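Local coordinates for protein glycoside hydrolase family 31 (Trueperella pyogenes, PDB 5I0F) that probably hydrolyses cycloalternan, a cyclic glucose tetrasaccharide, as a family 31 glycoside hydrolase that works through a covalent glycosyl-enzyme intermediate, at residues E320-S325 with T605-A610; P22-A27 with G159-K164. All blocks are in the same frame, centred on the assembly; numbering follows the deposited sequence.

Interaction 1 (E320-S325 with T605-A610); sequences EGIPVS and TPWNVA
W607 reaches across to the other segment with the benzo part of its indole, where CZ3 meets the terminal methyl of I322: that CD1 lies 4.0 Å from CZ3, at the edge of the ring and near its plane. The same methyl is 4.4 Å from P606 CG, so the end of a slim, branched apolar chain serves both the proline ring and the indole. E320 adds its methylene CG, 4.0 Å from W607 CE3, approaching obliquely. With CG beside the backbone N (chi1 -64°) and a second bend at chi2, the glutamate gives carbon to the tryptophan and turns its carboxylate to R316 and R623, a salt bridge at each oxygen. This is helix-end packing in the (beta/alpha)8 barrel: helix 307-320 finishes in a Schellman motif, where G321 takes the positive phi that glycine tolerates easily, and the chain then heads for strand 326-329. Across the contact, helix 606-613 begins. T605 is its N-cap, with OG1 accepting from N608 N at 3.1 Å, and P606 suits the first turn, where a backbone N-H would have no carbonyl of a preceding turn to bond. CB of T605 also lies 3.4 Å above the plane of the W607 ring, toward its rim. The buried indole N-H is satisfied by Q313, while R316 makes a cation-pi contact and H317 an edge-to-face one with the same ring.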
# COMPACT_ATOMS: atom_id res chain seq x y z
N GLU A 320 -14.41 12.32 -28.71
CA GLU A 320 -15.61 12.02 -27.94
C GLU A 320 -16.06 13.16 -27.00
O GLU A 320 -17.11 13.05 -26.39
CB GLU A 320 -15.44 10.70 -27.17
CG GLU A 320 -15.26 9.45 -28.04
CD GLU A 320 -16.51 9.02 -28.80
OE1 GLU A 320 -17.61 9.59 -28.61
OE2 GLU A 320 -16.40 8.07 -29.60
N GLY A 321 -15.29 14.23 -26.86
CA GLY A 321 -15.60 15.28 -25.88
C GLY A 321 -15.56 14.84 -24.42
O GLY A 321 -16.38 15.28 -23.62
N ILE A 322 -14.61 13.95 -24.09
CA ILE A 322 -14.39 13.47 -22.73
C ILE A 322 -12.96 13.90 -22.39
O ILE A 322 -12.02 13.19 -22.70
CB ILE A 322 -14.60 11.92 -22.62
CG1 ILE A 322 -16.05 11.60 -22.98
CG2 ILE A 322 -14.29 11.40 -21.22
CD1 ILE A 322 -16.31 10.15 -23.35
N PRO A 323 -12.80 15.12 -21.86
CA PRO A 323 -11.45 15.64 -21.67
C PRO A 323 -10.67 14.88 -20.60
O PRO A 323 -11.25 14.38 -19.62
CB PRO A 323 -11.67 17.11 -21.26
CG PRO A 323 -13.08 17.16 -20.76
CD PRO A 323 -13.84 16.13 -21.54
N VAL A 324 -9.37 14.80 -20.82
CA VAL A 324 -8.45 14.22 -19.85
C VAL A 324 -7.43 15.28 -19.50
O VAL A 324 -7.06 16.10 -20.36
CB VAL A 324 -7.79 12.93 -20.37
CG1 VAL A 324 -8.78 11.80 -20.36
CG2 VAL A 324 -7.23 13.07 -21.77
N SER A 325 -7.01 15.29 -18.24
CA SER A 325 -5.92 16.17 -17.80
C SER A 325 -4.56 15.48 -17.64
O SER A 325 -3.54 16.16 -17.64
CB SER A 325 -6.32 16.94 -16.52
OG SER A 325 -6.33 16.09 -15.39
N THR A 605 -11.46 2.27 -20.81
CA THR A 605 -11.97 3.45 -21.50
C THR A 605 -13.49 3.35 -21.65
O THR A 605 -14.02 2.26 -21.74
CB THR A 605 -11.37 3.58 -22.90
OG1 THR A 605 -11.64 2.38 -23.64
CG2 THR A 605 -9.86 3.84 -22.83
N PRO A 606 -14.18 4.49 -21.72
CA PRO A 606 -15.63 4.43 -21.85
C PRO A 606 -16.09 3.69 -23.10
O PRO A 606 -17.06 2.91 -23.05
CB PRO A 606 -16.03 5.91 -21.89
CG PRO A 606 -14.99 6.59 -21.06
CD PRO A 606 -13.72 5.85 -21.38
N TRP A 607 -15.35 3.89 -24.19
CA TRP A 607 -15.64 3.24 -25.49
C TRP A 607 -15.37 1.74 -25.50
O TRP A 607 -16.18 0.98 -26.06
CB TRP A 607 -14.92 3.95 -26.68
CG TRP A 607 -13.54 4.46 -26.39
CD1 TRP A 607 -12.36 3.82 -26.63
CD2 TRP A 607 -13.21 5.69 -25.76
NE1 TRP A 607 -11.32 4.58 -26.20
CE2 TRP A 607 -11.81 5.75 -25.67
CE3 TRP A 607 -13.96 6.78 -25.30
CZ2 TRP A 607 -11.15 6.83 -25.10
CZ3 TRP A 607 -13.32 7.84 -24.75
CH2 TRP A 607 -11.92 7.87 -24.67
N ASN A 608 -14.25 1.28 -24.93
CA ASN A 608 -14.02 -0.17 -24.88
C ASN A 608 -15.04 -0.89 -23.99
O ASN A 608 -15.60 -1.93 -24.37
CB ASN A 608 -12.61 -0.53 -24.42
CG ASN A 608 -12.33 -2.02 -24.58
OD1 ASN A 608 -12.51 -2.57 -25.68
ND2 ASN A 608 -11.93 -2.68 -23.50
N VAL A 609 -15.35 -0.29 -22.84
CA VAL A 609 -16.34 -0.88 -21.94
C VAL A 609 -17.71 -0.92 -22.64
O VAL A 609 -18.40 -1.95 -22.58
CB VAL A 609 -16.38 -0.20 -20.55
CG1 VAL A 609 -17.40 -0.87 -19.65
CG2 VAL A 609 -14.99 -0.27 -19.87
N ALA A 610 -18.08 0.17 -23.30
CA ALA A 610 -19.34 0.23 -24.06
C ALA A 610 -19.37 -0.87 -25.12
O ALA A 610 -20.39 -1.57 -25.26
CB ALA A 610 -19.53 1.59 -24.71

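Interaction 2 (P22-A27 with G159-K164); sequences PAIPIA and GTHRVK
I24 lays its CG2 methyl over one face of the H161 imidazole, 4.2 Å from H161 CG and about as far from CD2. With chi1 at -60°, CG1 lies beside the backbone N and the second branch, CG2, is anti to it; beta-branching lets CG2 meet the ring while I24 CB lies 4.2 Å from R162 NH1. I26 reaches the same guanidinium from its extended end, with CD1 4.3 Å from R162 NH2. Both carbons come to the guanidinium obliquely. A water in the plane of that group, at its edge, joins the two segments: it donates to I24 O at 2.8 Å and accepts from R162 NH2 over a longer 3.3 Å. Arginine thus meets two aliphatic chains with its terminal nitrogens and gives an N-H to the water that serves a loop carbonyl. In the next shell, E251 forms a salt bridge with R162 NE, and S156 OG bonds to H161 NE2, which helps to hold the imidazole in its orientation. G159 has backbone angles that call for glycine, and its carbonyl carbon lies 4.1 Å above the plane of the H161 ring, toward the rim. Further out, P25 and A27 make backbone bonds to S129, just before edge strand 130-132 of a six-stranded antiparallel sheet. Side chains of the loop between strands 20-21 and 31-37 meet strand 160-168 of that sheet, which runs between 152-155 and 247-253.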
# COMPACT_ATOMS: atom_id res chain seq x y z
N PRO A 22 6.77 -20.17 17.04
CA PRO A 22 7.01 -18.76 16.72
C PRO A 22 8.48 -18.42 16.49
O PRO A 22 9.36 -19.11 17.00
CB PRO A 22 6.47 -18.01 17.95
CG PRO A 22 6.44 -19.02 19.04
CD PRO A 22 6.19 -20.34 18.38
N ALA A 23 8.72 -17.38 15.70
CA ALA A 23 10.08 -17.00 15.29
C ALA A 23 10.90 -16.52 16.48
O ALA A 23 12.10 -16.69 16.47
CB ALA A 23 10.06 -15.93 14.21
N ILE A 24 10.23 -15.90 17.46
CA ILE A 24 10.79 -15.58 18.79
C ILE A 24 10.17 -16.60 19.77
O ILE A 24 9.01 -16.44 20.18
CB ILE A 24 10.43 -14.13 19.23
CG1 ILE A 24 10.98 -13.09 18.23
CG2 ILE A 24 10.91 -13.83 20.65
CD1 ILE A 24 12.49 -13.09 18.06
N PRO A 25 10.93 -17.66 20.13
CA PRO A 25 10.36 -18.71 20.98
C PRO A 25 9.91 -18.22 22.36
O PRO A 25 10.59 -17.39 22.98
CB PRO A 25 11.52 -19.71 21.11
CG PRO A 25 12.35 -19.48 19.89
CD PRO A 25 12.29 -18.01 19.67
N ILE A 26 8.75 -18.72 22.81
CA ILE A 26 8.17 -18.34 24.10
C ILE A 26 8.14 -19.59 24.99
O ILE A 26 7.58 -20.62 24.62
CB ILE A 26 6.76 -17.70 23.93
CG1 ILE A 26 6.91 -16.39 23.15
CG2 ILE A 26 6.11 -17.45 25.28
CD1 ILE A 26 5.62 -15.62 22.94
N ALA A 27 8.77 -19.48 26.17
CA ALA A 27 8.78 -20.57 27.16
C ALA A 27 7.37 -20.99 27.52
O ALA A 27 6.47 -20.15 27.65
CB ALA A 27 9.53 -20.13 28.41
N GLY A 159 17.67 -10.21 25.40
CA GLY A 159 17.19 -8.83 25.56
C GLY A 159 15.69 -8.75 25.60
O GLY A 159 15.03 -9.68 26.08
N THR A 160 15.14 -7.64 25.07
CA THR A 160 13.71 -7.34 25.15
C THR A 160 13.17 -7.18 23.72
O THR A 160 13.64 -6.33 22.97
CB THR A 160 13.48 -6.04 25.96
OG1 THR A 160 14.18 -6.16 27.20
CG2 THR A 160 12.00 -5.82 26.24
N HIS A 161 12.21 -8.02 23.35
CA HIS A 161 11.84 -8.18 21.95
C HIS A 161 10.57 -7.46 21.54
O HIS A 161 10.48 -6.96 20.41
CB HIS A 161 11.72 -9.65 21.60
CG HIS A 161 12.92 -10.45 22.02
ND1 HIS A 161 14.11 -10.41 21.35
CD2 HIS A 161 13.11 -11.27 23.08
CE1 HIS A 161 14.99 -11.18 21.96
NE2 HIS A 161 14.41 -11.71 23.02
N ARG A 162 9.58 -7.45 22.44
CA ARG A 162 8.27 -6.83 22.19
C ARG A 162 7.71 -6.25 23.49
O ARG A 162 8.16 -6.60 24.59
CB ARG A 162 7.27 -7.84 21.63
CG ARG A 162 7.62 -8.37 20.24
CD ARG A 162 6.39 -8.75 19.42
NE ARG A 162 5.68 -9.87 20.02
CZ ARG A 162 6.01 -11.16 19.88
NH1 ARG A 162 7.07 -11.53 19.17
NH2 ARG A 162 5.28 -12.08 20.48
N VAL A 163 6.72 -5.39 23.37
CA VAL A 163 6.00 -4.92 24.55
C VAL A 163 4.53 -4.90 24.22
O VAL A 163 4.16 -4.63 23.08
CB VAL A 163 6.50 -3.53 25.01
CG1 VAL A 163 6.31 -2.47 23.92
CG2 VAL A 163 5.82 -3.08 26.30
N LYS A 164 3.69 -5.18 25.20
CA LYS A 164 2.28 -4.88 25.03
C LYS A 164 1.73 -4.07 26.19
O LYS A 164 2.22 -4.14 27.32
CB LYS A 164 1.44 -6.13 24.75
CG LYS A 164 1.43 -7.17 25.82
CD LYS A 164 1.04 -8.53 25.24
CE LYS A 164 1.04 -9.56 26.37
NZ LYS A 164 0.57 -10.89 25.92
O HOH W 1 6.78 -14.89 19.70

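How the interactions relate
The two contacts lie on opposite sides of the chain's centre, with their own centres 55 Å apart and their nearest atoms about 45 Å apart, and they follow one another along the sequence. Interaction 2 joins N-terminal beta structure to a second antiparallel sheet, whereas interaction 1 packs helix ends within the catalytic TIM barrel. Neither contributes a touching residue to the glycan pocket that includes W429, D532 and E593, although helix 606-613 begins shortly after the last two of the pocket residues, E593 and F594. Interaction 2 has a calcium ion nearby, about 7 Å from the side chain of H161, and a triethylene glycol, probably from crystallisation, about 4 Å from that of R162.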